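Local coordinates for endoribonuclease L-PSP/chorismate mutase-like domain-containing protein (Agrobacterium tumefaciens, PDB 3D01) that is of unknown function but belongs to the YjgF/chorismate mutase-like family, forms a trimer, and may resemble L-PSP-type endoribonucleases or related enzymes of that fold, at residues 21-26 against 73-78; 36-41 against 85-90; 62-67 against 113-118. All coordinates share one frame; numbering follows the deposited sequence.

Contact 1: residues 21-26 against 73-78; sequences LGFTLP and AQRAAE
With its CG anti to the carbonyl carbon (chi1 -55°), Phe23 sends its ring out from the loop toward helix 70-91. Arg75 meets it by another route: CG stands anti to the backbone N (chi1 -173°), and bends at chi2 and chi3 fold the chain back so that the guanidinium arrives at the far end of the ring. The closest approach is Phe23 CZ to Arg75 NH1, 3.2 Å. It comes in obliquely, the ring and guanidinium planes 26° apart. One turn further along the helix, Glu78 adds the aliphatic part of its side chain, with Glu78 CB 3.8 Å from Phe23 CZ. The place of its carboxylate oxygen OE1, near the ring edge and close to Arg75, is doubtful. Just before the aromatic residue, Gly22, the first residue after helix 3-21, turns the chain in a Schellman motif with positive phi, into the loop that carries Phe23. The buried ring thus sits where three helices converge: Leu18 of helix 3-21, Leu79 of helix 70-91 and Leu128 of helix 118-133 all pack against it.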
ATOM      1  N   LEU I  21     -11.200  16.456  20.950  1.00 26.52           N
ATOM      2  CA  LEU I  21     -11.922  15.376  20.275  1.00 27.25           C
ATOM      3  C   LEU I  21     -12.092  14.141  21.159  1.00 27.88           C
ATOM      4  O   LEU I  21     -12.836  13.218  20.808  1.00 28.91           O
ATOM      5  CB  LEU I  21     -11.197  14.992  18.996  1.00 26.53           C
ATOM      6  CG  LEU I  21     -11.279  15.948  17.814  1.00 27.06           C
ATOM      7  CD1 LEU I  21     -10.517  15.330  16.615  1.00 27.68           C
ATOM      8  CD2 LEU I  21     -12.718  16.232  17.427  1.00 28.09           C
ATOM      9  N   GLY I  22     -11.410  14.101  22.289  1.00 28.27           N
ATOM     10  CA  GLY I  22     -11.593  13.040  23.259  1.00 28.63           C
ATOM     11  C   GLY I  22     -10.388  12.151  23.449  1.00 28.72           C
ATOM     12  O   GLY I  22     -10.459  11.175  24.200  1.00 30.41           O
ATOM     13  N   PHE I  23      -9.268  12.491  22.827  1.00 28.29           N
ATOM     14  CA  PHE I  23      -8.095  11.631  22.848  1.00 28.57           C
ATOM     15  C   PHE I  23      -6.816  12.294  23.375  1.00 29.33           C
ATOM     16  O   PHE I  23      -6.518  13.447  23.066  1.00 28.85           O
ATOM     17  CB  PHE I  23      -7.815  11.106  21.436  1.00 27.73           C
ATOM     18  CG  PHE I  23      -8.984  10.414  20.798  1.00 27.04           C
ATOM     19  CD1 PHE I  23      -9.159   9.052  20.948  1.00 27.21           C
ATOM     20  CD2 PHE I  23      -9.895  11.120  20.029  1.00 26.56           C
ATOM     21  CE1 PHE I  23     -10.218   8.413  20.333  1.00 26.53           C
ATOM     22  CE2 PHE I  23     -10.957  10.491  19.427  1.00 26.57           C
ATOM     23  CZ  PHE I  23     -11.118   9.128  19.590  1.00 25.58           C
ATOM     24  N   THR I  24      -6.063  11.518  24.152  1.00 30.59           N
ATOM     25  CA  THR I  24      -4.679  11.817  24.472  1.00 31.83           C
ATOM     26  C   THR I  24      -3.788  10.857  23.684  1.00 32.23           C
ATOM     27  O   THR I  24      -4.174   9.700  23.404  1.00 32.61           O
ATOM     28  CB  THR I  24      -4.411  11.692  25.980  1.00 31.89           C
ATOM     29  OG1 THR I  24      -4.421  10.304  26.349  1.00 36.40           O
ATOM     30  CG2 THR I  24      -5.495  12.442  26.790  1.00 31.28           C
ATOM     31  N   LEU I  25      -2.622  11.342  23.277  1.00 33.06           N
ATOM     32  CA  LEU I  25      -1.659  10.508  22.591  1.00 33.66           C
ATOM     33  C   LEU I  25      -1.116   9.440  23.540  1.00 35.10           C
ATOM     34  O   LEU I  25      -0.740   9.735  24.677  1.00 34.91           O
ATOM     35  CB  LEU I  25      -0.496  11.325  22.021  1.00 33.39           C
ATOM     36  CG  LEU I  25      -0.763  12.180  20.790  1.00 32.68           C
ATOM     37  CD1 LEU I  25       0.512  12.938  20.374  1.00 31.73           C
ATOM     38  CD2 LEU I  25      -1.283  11.329  19.651  1.00 29.39           C
ATOM     39  N   PRO I  26      -1.067   8.192  23.075  1.00 36.52           N
ATOM     40  CA  PRO I  26      -0.369   7.199  23.849  1.00 38.01           C
ATOM     41  C   PRO I  26       1.153   7.335  23.678  1.00 39.68           C
ATOM     42  O   PRO I  26       1.642   8.095  22.828  1.00 39.49           O
ATOM     43  CB  PRO I  26      -0.891   5.883  23.256  1.00 37.95           C
ATOM     44  CG  PRO I  26      -1.191   6.197  21.839  1.00 37.47           C
ATOM     45  CD  PRO I  26      -1.643   7.632  21.834  1.00 36.39           C
ATOM     46  N   ALA I  73     -16.636   0.828  14.516  1.00 17.33           N
ATOM     47  CA  ALA I  73     -15.524   0.733  13.591  1.00 16.32           C
ATOM     48  C   ALA I  73     -14.899   2.112  13.350  1.00 15.91           C
ATOM     49  O   ALA I  73     -13.674   2.232  13.244  1.00 15.01           O
ATOM     50  CB  ALA I  73     -15.984   0.109  12.251  1.00 15.48           C
ATOM     51  N   GLN I  74     -15.727   3.150  13.267  1.00 16.53           N
ATOM     52  CA  GLN I  74     -15.209   4.512  13.175  1.00 17.37           C
ATOM     53  C   GLN I  74     -14.340   4.881  14.392  1.00 17.49           C
ATOM     54  O   GLN I  74     -13.303   5.501  14.238  1.00 17.51           O
ATOM     55  CB  GLN I  74     -16.346   5.516  13.015  1.00 17.58           C
ATOM     56  CG  GLN I  74     -16.916   5.499  11.610  1.00 18.85           C
ATOM     57  CD  GLN I  74     -18.214   6.261  11.464  1.00 19.52           C
ATOM     58  OE1 GLN I  74     -18.974   6.434  12.429  1.00 22.87           O
ATOM     59  NE2 GLN I  74     -18.482   6.741  10.237  1.00 20.51           N
ATOM     60  N   ARG I  75     -14.767   4.531  15.590  1.00 18.18           N
ATOM     61  CA  ARG I  75     -13.916   4.698  16.767  1.00 18.77           C
ATOM     62  C   ARG I  75     -12.617   3.941  16.649  1.00 17.94           C
ATOM     63  O   ARG I  75     -11.575   4.435  17.003  1.00 18.27           O
ATOM     64  CB  ARG I  75     -14.607   4.181  18.010  1.00 20.47           C
ATOM     65  CG  ARG I  75     -13.855   4.480  19.326  1.00 24.26           C
ATOM     66  CD  ARG I  75     -13.671   5.975  19.579  1.00 35.14           C
ATOM     67  NE  ARG I  75     -14.915   6.698  19.298  1.00 41.30           N
ATOM     68  CZ  ARG I  75     -15.139   7.985  19.543  1.00 44.80           C
ATOM     69  NH1 ARG I  75     -14.217   8.744  20.123  1.00 49.26           N
ATOM     70  NH2 ARG I  75     -16.313   8.518  19.206  1.00 45.77           N
ATOM     71  N   ALA I  76     -12.679   2.700  16.186  1.00 17.39           N
ATOM     72  CA  ALA I  76     -11.452   1.971  15.864  1.00 16.37           C
ATOM     73  C   ALA I  76     -10.518   2.753  14.924  1.00 16.39           C
ATOM     74  O   ALA I  76      -9.320   2.853  15.187  1.00 15.66           O
ATOM     75  CB  ALA I  76     -11.767   0.569  15.263  1.00 16.69           C
ATOM     76  N   ALA I  77     -11.074   3.318  13.847  1.00 15.47           N
ATOM     77  CA  ALA I  77     -10.282   4.055  12.862  1.00 15.82           C
ATOM     78  C   ALA I  77      -9.603   5.296  13.538  1.00 16.22           C
ATOM     79  O   ALA I  77      -8.415   5.586  13.338  1.00 14.62           O
ATOM     80  CB  ALA I  77     -11.170   4.479  11.700  1.00 15.44           C
ATOM     81  N   GLU I  78     -10.375   5.971  14.370  1.00 17.02           N
ATOM     82  CA  GLU I  78      -9.893   7.131  15.171  1.00 18.04           C
ATOM     83  C   GLU I  78      -8.705   6.725  16.022  1.00 18.11           C
ATOM     84  O   GLU I  78      -7.682   7.411  16.021  1.00 19.03           O
ATOM     85  CB  GLU I  78     -11.001   7.662  16.063  1.00 18.27           C
ATOM     86  CG  GLU I  78     -12.098   8.474  15.345  1.00 20.45           C
ATOM     87  CD  GLU I  78     -13.307   8.827  16.224  1.00 21.33           C
ATOM     88  OE1 GLU I  78     -13.615   8.138  17.228  1.00 25.73           O
ATOM     89  OE2 GLU I  78     -13.978   9.840  15.900  1.00 26.67           O
TER

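Contact 2: residues 36-41 against 85-90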
ATOM      1  N   VAL I  36      10.049  -2.016  12.405  1.00 25.01           N
ATOM      2  CA  VAL I  36      10.024  -0.831  13.223  1.00 23.12           C
ATOM      3  C   VAL I  36       8.709  -0.074  13.013  1.00 22.24           C
ATOM      4  O   VAL I  36       8.044  -0.280  11.995  1.00 21.29           O
ATOM      5  CB  VAL I  36      11.260   0.025  12.916  1.00 23.36           C
ATOM      6  CG1 VAL I  36      12.499  -0.682  13.449  1.00 23.28           C
ATOM      7  CG2 VAL I  36      11.401   0.286  11.419  1.00 22.08           C
ATOM      8  N   PRO I  37       8.319   0.782  13.990  1.00 22.05           N
ATOM      9  CA  PRO I  37       7.074   1.538  13.847  1.00 22.16           C
ATOM     10  C   PRO I  37       7.066   2.553  12.705  1.00 21.39           C
ATOM     11  O   PRO I  37       6.000   2.893  12.200  1.00 19.57           O
ATOM     12  CB  PRO I  37       6.929   2.236  15.206  1.00 23.01           C
ATOM     13  CG  PRO I  37       7.797   1.493  16.111  1.00 24.38           C
ATOM     14  CD  PRO I  37       8.937   1.046  15.292  1.00 21.95           C
ATOM     15  N   PHE I  38       8.245   3.017  12.293  1.00 21.36           N
ATOM     16  CA  PHE I  38       8.342   3.950  11.175  1.00 21.96           C
ATOM     17  C   PHE I  38       9.751   3.942  10.599  1.00 21.70           C
ATOM     18  O   PHE I  38      10.711   3.534  11.274  1.00 22.24           O
ATOM     19  CB  PHE I  38       7.958   5.380  11.633  1.00 22.96           C
ATOM     20  CG  PHE I  38       8.818   5.913  12.783  1.00 23.94           C
ATOM     21  CD1 PHE I  38      10.037   6.494  12.531  1.00 25.22           C
ATOM     22  CD2 PHE I  38       8.396   5.796  14.098  1.00 25.37           C
ATOM     23  CE1 PHE I  38      10.848   6.958  13.602  1.00 25.40           C
ATOM     24  CE2 PHE I  38       9.169   6.253  15.147  1.00 27.42           C
ATOM     25  CZ  PHE I  38      10.398   6.837  14.892  1.00 26.10           C
ATOM     26  N   THR I  39       9.862   4.387   9.355  1.00 21.22           N
ATOM     27  CA  THR I  39      11.152   4.649   8.723  1.00 22.18           C
ATOM     28  C   THR I  39      11.037   6.010   8.061  1.00 22.50           C
ATOM     29  O   THR I  39       9.925   6.491   7.824  1.00 21.92           O
ATOM     30  CB  THR I  39      11.539   3.608   7.642  1.00 22.40           C
ATOM     31  OG1 THR I  39      10.487   3.477   6.674  1.00 23.50           O
ATOM     32  CG2 THR I  39      11.840   2.270   8.248  1.00 21.20           C
ATOM     33  N   ILE I  40      12.178   6.632   7.765  1.00 23.17           N
ATOM     34  CA  ILE I  40      12.186   7.903   7.045  1.00 23.65           C
ATOM     35  C   ILE I  40      13.101   7.744   5.860  1.00 23.54           C
ATOM     36  O   ILE I  40      14.210   7.238   6.000  1.00 23.72           O
ATOM     37  CB  ILE I  40      12.748   9.081   7.900  1.00 23.72           C
ATOM     38  CG1 ILE I  40      11.814   9.423   9.046  1.00 24.57           C
ATOM     39  CG2 ILE I  40      12.903  10.325   7.064  1.00 23.96           C
ATOM     40  CD1 ILE I  40      12.497  10.155  10.182  1.00 25.00           C
ATOM     41  N   SER I  41      12.646   8.167   4.699  1.00 24.37           N
ATOM     42  CA  SER I  41      13.489   8.250   3.522  1.00 25.66           C
ATOM     43  C   SER I  41      13.330   9.660   2.918  1.00 25.69           C
ATOM     44  O   SER I  41      12.256  10.032   2.460  1.00 24.74           O
ATOM     45  CB  SER I  41      13.128   7.170   2.487  1.00 25.79           C
ATOM     46  OG  SER I  41      13.926   7.309   1.315  1.00 28.09           O
ATOM     47  N   LEU I  85      -0.531   9.173  14.873  1.00 18.64           N
ATOM     48  CA  LEU I  85      -0.017  10.482  15.366  1.00 19.08           C
ATOM     49  C   LEU I  85       1.055  10.318  16.461  1.00 19.51           C
ATOM     50  O   LEU I  85       2.047  11.073  16.495  1.00 19.90           O
ATOM     51  CB  LEU I  85      -1.170  11.351  15.823  1.00 20.10           C
ATOM     52  CG  LEU I  85      -2.113  11.846  14.727  1.00 20.73           C
ATOM     53  CD1 LEU I  85      -3.306  12.643  15.345  1.00 20.62           C
ATOM     54  CD2 LEU I  85      -1.335  12.693  13.705  1.00 21.81           C
ATOM     55  N   ALA I  86       0.867   9.336  17.347  1.00 19.60           N
ATOM     56  CA  ALA I  86       1.869   9.023  18.362  1.00 19.97           C
ATOM     57  C   ALA I  86       3.201   8.603  17.740  1.00 20.49           C
ATOM     58  O   ALA I  86       4.252   9.025  18.195  1.00 20.65           O
ATOM     59  CB  ALA I  86       1.360   7.964  19.347  1.00 20.00           C
ATOM     60  N   GLN I  87       3.184   7.806  16.671  1.00 20.30           N
ATOM     61  CA  GLN I  87       4.438   7.405  16.018  1.00 20.79           C
ATOM     62  C   GLN I  87       5.090   8.574  15.293  1.00 20.83           C
ATOM     63  O   GLN I  87       6.304   8.714  15.292  1.00 20.96           O
ATOM     64  CB  GLN I  87       4.179   6.284  15.007  1.00 21.46           C
ATOM     65  CG  GLN I  87       3.619   5.009  15.649  1.00 23.14           C
ATOM     66  CD  GLN I  87       4.530   4.335  16.655  1.00 26.51           C
ATOM     67  OE1 GLN I  87       5.722   4.635  16.777  1.00 27.08           O
ATOM     68  NE2 GLN I  87       3.963   3.379  17.371  1.00 31.49           N
ATOM     69  N   VAL I  88       4.276   9.408  14.657  1.00 21.24           N
ATOM     70  CA  VAL I  88       4.795  10.561  13.962  1.00 21.37           C
ATOM     71  C   VAL I  88       5.436  11.509  14.982  1.00 22.04           C
ATOM     72  O   VAL I  88       6.502  12.043  14.727  1.00 22.10           O
ATOM     73  CB  VAL I  88       3.712  11.320  13.185  1.00 21.97           C
ATOM     74  CG1 VAL I  88       4.313  12.549  12.527  1.00 22.07           C
ATOM     75  CG2 VAL I  88       3.034  10.404  12.117  1.00 19.41           C
ATOM     76  N   LYS I  89       4.774  11.720  16.107  1.00 22.33           N
ATOM     77  CA  LYS I  89       5.346  12.569  17.175  1.00 23.37           C
ATOM     78  C   LYS I  89       6.718  12.056  17.608  1.00 23.69           C
ATOM     79  O   LYS I  89       7.675  12.858  17.748  1.00 24.44           O
ATOM     80  CB  LYS I  89       4.400  12.634  18.380  1.00 23.71           C
ATOM     81  CG  LYS I  89       4.884  13.619  19.461  1.00 23.55           C
ATOM     82  CD  LYS I  89       3.881  13.769  20.576  1.00 24.47           C
ATOM     83  CE  LYS I  89       4.478  14.644  21.718  1.00 25.22           C
ATOM     84  NZ  LYS I  89       3.606  14.668  22.885  1.00 26.06           N
ATOM     85  N   ALA I  90       6.820  10.748  17.839  1.00 23.68           N
ATOM     86  CA  ALA I  90       8.093  10.090  18.139  1.00 24.28           C
ATOM     87  C   ALA I  90       9.150  10.324  17.049  1.00 24.93           C
ATOM     88  O   ALA I  90      10.320  10.686  17.336  1.00 24.21           O
ATOM     89  CB  ALA I  90       7.879   8.593  18.375  1.00 24.69           C
TER
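Pro37 and Gln87 meet at about a right angle, the pyrrolidine ring lying across the end of the amide. The oxygen end does the touching: Pro37 CB is 3.1 Å from Gln87 OE1 and 3.5 Å from Gln87 CD. A bend at chi2 of Gln87 (-63°) turns the amide out of the line of its chain and against the proline. Beside it, CG of Phe38 takes the crowded position between the backbone N and the carbonyl carbon (chi1 58°), and the plane of the ring is inclined by 48° to that of the amide. Gln87 OE1 faces the ring's edge within the ring plane, 4.0 Å from Phe38 CD2, while the peptide oxygen of the same residue approaches obliquely, with Phe38 CE2 3.8 Å from Gln87 O. These are van der Waals contacts, and no hydrogen bond joins the two segments. In the YjgF-like fold, helices pack against a face of a beta sheet; here helix 70-91 meets the start of strand 38-41, which pairs antiparallel with strand 44-54. Leu45 of that neighbouring strand also packs on Phe38, and Gln50 touches Gln87. One helical turn beyond Gln87, the methyl of Ala90 lies on the same side of the aromatic ring as Gln87 O, its CB 4.2 Å from Phe38 CE2. Thr39, the next residue in the strand, is turned to the trimer interface instead, and its OG1 hydrogen-bonds to the backbone oxygen of Ile103 of the second subunit.

Contact 3: residues 62-67 against 113-118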
ATOM      1  N   GLY I  62     -12.968  -7.874  15.916  1.00 15.77           N
ATOM      2  CA  GLY I  62     -13.990  -8.550  15.119  1.00 15.56           C
ATOM      3  C   GLY I  62     -14.287  -7.860  13.793  1.00 14.63           C
ATOM      4  O   GLY I  62     -13.639  -6.860  13.395  1.00 14.08           O
ATOM      5  N   LEU I  63     -15.241  -8.452  13.085  1.00 14.26           N
ATOM      6  CA  LEU I  63     -15.554  -8.078  11.722  1.00 12.73           C
ATOM      7  C   LEU I  63     -16.633  -7.064  11.696  1.00 13.03           C
ATOM      8  O   LEU I  63     -17.703  -7.216  12.306  1.00 13.27           O
ATOM      9  CB  LEU I  63     -16.019  -9.267  10.884  1.00 12.61           C
ATOM     10  CG  LEU I  63     -15.111 -10.475  10.831  1.00 13.98           C
ATOM     11  CD1 LEU I  63     -15.739 -11.663  10.009  1.00 14.97           C
ATOM     12  CD2 LEU I  63     -13.781 -10.059  10.265  1.00 14.18           C
ATOM     13  N   VAL I  64     -16.366  -6.025  10.951  1.00 13.84           N
ATOM     14  CA  VAL I  64     -17.376  -5.035  10.681  1.00 14.40           C
ATOM     15  C   VAL I  64     -18.502  -5.673   9.807  1.00 14.82           C
ATOM     16  O   VAL I  64     -18.248  -6.317   8.754  1.00 14.89           O
ATOM     17  CB  VAL I  64     -16.747  -3.804  10.022  1.00 15.05           C
ATOM     18  CG1 VAL I  64     -17.763  -2.724   9.944  1.00 13.97           C
ATOM     19  CG2 VAL I  64     -15.425  -3.346  10.791  1.00 13.60           C
ATOM     20  N   GLY I  65     -19.732  -5.497  10.269  1.00 14.80           N
ATOM     21  CA  GLY I  65     -20.905  -6.131   9.671  1.00 15.20           C
ATOM     22  C   GLY I  65     -21.307  -7.419  10.370  1.00 15.64           C
ATOM     23  O   GLY I  65     -22.363  -7.997  10.064  1.00 16.19           O
ATOM     24  N   ARG I  66     -20.477  -7.870  11.313  1.00 15.65           N
ATOM     25  CA  ARG I  66     -20.810  -9.046  12.120  1.00 15.91           C
ATOM     26  C   ARG I  66     -20.656  -8.774  13.599  1.00 15.66           C
ATOM     27  O   ARG I  66     -21.599  -8.954  14.325  1.00 15.73           O
ATOM     28  CB  ARG I  66     -19.991 -10.255  11.704  1.00 15.66           C
ATOM     29  CG  ARG I  66     -20.216 -11.481  12.556  1.00 16.27           C
ATOM     30  CD  ARG I  66     -19.411 -12.701  12.130  1.00 15.28           C
ATOM     31  NE  ARG I  66     -19.754 -13.787  13.023  1.00 15.34           N
ATOM     32  CZ  ARG I  66     -20.855 -14.526  12.941  1.00 14.77           C
ATOM     33  NH1 ARG I  66     -21.659 -14.441  11.901  1.00 12.28           N
ATOM     34  NH2 ARG I  66     -21.114 -15.407  13.901  1.00 15.67           N
ATOM     35  N   ASP I  67     -19.450  -8.402  14.026  1.00 16.40           N
ATOM     36  CA  ASP I  67     -19.125  -8.207  15.438  1.00 16.54           C
ATOM     37  C   ASP I  67     -19.243  -6.743  15.869  1.00 17.07           C
ATOM     38  O   ASP I  67     -19.540  -6.445  17.038  1.00 16.70           O
ATOM     39  CB  ASP I  67     -17.710  -8.687  15.678  1.00 15.82           C
ATOM     40  CG  ASP I  67     -17.544 -10.155  15.357  1.00 16.82           C
ATOM     41  OD1 ASP I  67     -18.277 -10.977  15.956  1.00 17.30           O
ATOM     42  OD2 ASP I  67     -16.706 -10.474  14.500  1.00 17.41           O
ATOM     43  N   PRO I 113     -18.227 -10.057   3.833  1.00 15.04           N
ATOM     44  CA  PRO I 113     -18.328  -9.713   2.418  1.00 15.26           C
ATOM     45  C   PRO I 113     -19.549  -8.883   2.027  1.00 14.90           C
ATOM     46  O   PRO I 113     -19.551  -8.290   0.954  1.00 16.19           O
ATOM     47  CB  PRO I 113     -18.329 -11.074   1.730  1.00 15.15           C
ATOM     48  CG  PRO I 113     -17.664 -11.999   2.736  1.00 17.46           C
ATOM     49  CD  PRO I 113     -18.244 -11.520   4.026  1.00 16.10           C
ATOM     50  N   GLU I 114     -20.577  -8.866   2.866  1.00 14.43           N
ATOM     51  CA  GLU I 114     -21.750  -7.998   2.670  1.00 15.31           C
ATOM     52  C   GLU I 114     -21.517  -6.577   3.181  1.00 15.20           C
ATOM     53  O   GLU I 114     -22.314  -5.682   2.894  1.00 15.19           O
ATOM     54  CB  GLU I 114     -22.995  -8.594   3.329  1.00 15.18           C
ATOM     55  CG  GLU I 114     -23.422  -9.922   2.741  1.00 16.47           C
ATOM     56  CD  GLU I 114     -22.437 -11.055   3.023  1.00 16.44           C
ATOM     57  OE1 GLU I 114     -21.974 -11.173   4.188  1.00 18.09           O
ATOM     58  OE2 GLU I 114     -22.163 -11.859   2.076  1.00 18.42           O
ATOM     59  N   PHE I 115     -20.437  -6.379   3.936  1.00 15.59           N
ATOM     60  CA  PHE I 115     -20.139  -5.052   4.472  1.00 15.29           C
ATOM     61  C   PHE I 115     -19.402  -4.234   3.415  1.00 15.64           C
ATOM     62  O   PHE I 115     -18.345  -4.665   2.935  1.00 15.07           O
ATOM     63  CB  PHE I 115     -19.371  -5.090   5.768  1.00 15.27           C
ATOM     64  CG  PHE I 115     -19.079  -3.731   6.270  1.00 14.82           C
ATOM     65  CD1 PHE I 115     -20.136  -2.928   6.714  1.00 13.37           C
ATOM     66  CD2 PHE I 115     -17.793  -3.198   6.194  1.00 13.65           C
ATOM     67  CE1 PHE I 115     -19.906  -1.645   7.154  1.00 14.15           C
ATOM     68  CE2 PHE I 115     -17.565  -1.898   6.617  1.00 15.01           C
ATOM     69  CZ  PHE I 115     -18.600  -1.135   7.097  1.00 14.22           C
ATOM     70  N   VAL I 116     -19.976  -3.074   3.054  1.00 14.74           N
ATOM     71  CA  VAL I 116     -19.464  -2.284   1.928  1.00 15.36           C
ATOM     72  C   VAL I 116     -19.342  -0.784   2.247  1.00 15.69           C
ATOM     73  O   VAL I 116     -19.391   0.060   1.356  1.00 16.75           O
ATOM     74  CB  VAL I 116     -20.336  -2.542   0.652  1.00 15.50           C
ATOM     75  CG1 VAL I 116     -20.157  -3.968   0.178  1.00 16.44           C
ATOM     76  CG2 VAL I 116     -21.832  -2.203   0.913  1.00 15.87           C
ATOM     77  N   GLU I 117     -19.164  -0.461   3.517  1.00 15.49           N
ATOM     78  CA  GLU I 117     -19.026   0.936   3.943  1.00 16.19           C
ATOM     79  C   GLU I 117     -17.681   1.172   4.617  1.00 15.23           C
ATOM     80  O   GLU I 117     -17.552   1.945   5.577  1.00 15.10           O
ATOM     81  CB  GLU I 117     -20.193   1.334   4.845  1.00 15.93           C
ATOM     82  CG  GLU I 117     -21.494   1.383   4.088  1.00 18.64           C
ATOM     83  CD  GLU I 117     -22.694   1.519   5.000  1.00 21.77           C
ATOM     84  OE1 GLU I 117     -22.817   0.793   5.994  1.00 29.22           O
ATOM     85  OE2 GLU I 117     -23.561   2.319   4.679  1.00 29.75           O
ATOM     86  N   GLN I 118     -16.656   0.557   4.052  1.00 14.59           N
ATOM     87  CA  GLN I 118     -15.301   0.763   4.548  1.00 14.76           C
ATOM     88  C   GLN I 118     -14.860   2.234   4.463  1.00 15.05           C
ATOM     89  O   GLN I 118     -14.090   2.695   5.289  1.00 16.48           O
ATOM     90  CB  GLN I 118     -14.290  -0.126   3.846  1.00 15.85           C
ATOM     91  CG  GLN I 118     -14.468  -1.630   4.060  1.00 14.77           C
ATOM     92  CD  GLN I 118     -15.443  -2.274   3.098  1.00 15.35           C
ATOM     93  OE1 GLN I 118     -16.045  -1.600   2.243  1.00 12.53           O
ATOM     94  NE2 GLN I 118     -15.580  -3.607   3.202  1.00 14.03           N
TER
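Val64 and Gly65 form the corner of a type II beta turn, closed by Arg66 N to Leu63 O at 3.0 Å, and this corner lies against the irregular segment 113-118, with the CA atoms of Gly65 and Phe115 the nearest pair. The positive phi of Gly65 suits the third position of such a turn. Two loops of the YjgF-like fold meet here, one leading into helix 70-91 and the other into helix 118-133. Leu63 O accepts from Asp67 N as well, so a single carbonyl holds the turn at two points. Asp67, a residue of the pocket occupied by a polyether molecule, closes the loop further: its OD2 takes the Leu63 N-H at 2.9 Å and 173° through the anti lone pair. Across the contact, CG of Phe115 is anti to its backbone N, which presents one face of the ring to Val64. One methyl, Val64 CG1, forms a CH-pi contact, 3.5 Å from the ring centroid and 16° off the normal. Phe115 O is bonded by Ser148 OG of the third subunit, so this buried packing lies beside the trimer interface. On the other face of the Phe115 ring, Glu117 N sits 3.6 Å above the plane, over its centre.

How the contacts relate
Contacts 1 and 2 share helix 70-91, on opposite sides of the chain's centre, with their own centres about 18 Å apart; they meet directly where Leu25 and Pro26 pack on Leu85, Ala86 and Lys89. Contact 3 lies about 19 Å from contact 1, centre to centre, and joins it through Val64 against Ala73 near the start of that helix. Contacts 2 and 3 are about 18 Å apart at their nearest atoms. Along the chain, segments 21-26, 36-41 and 62-67 all precede their partners 73-78, 85-90 and 113-118, so the three contacts interleave. Helix 70-91 thus receives loop 21-26 and strand 38-41 directly, and meets contact 3 through Ala73, while contacts 2 and 3 also border neighbouring subunits of the trimer.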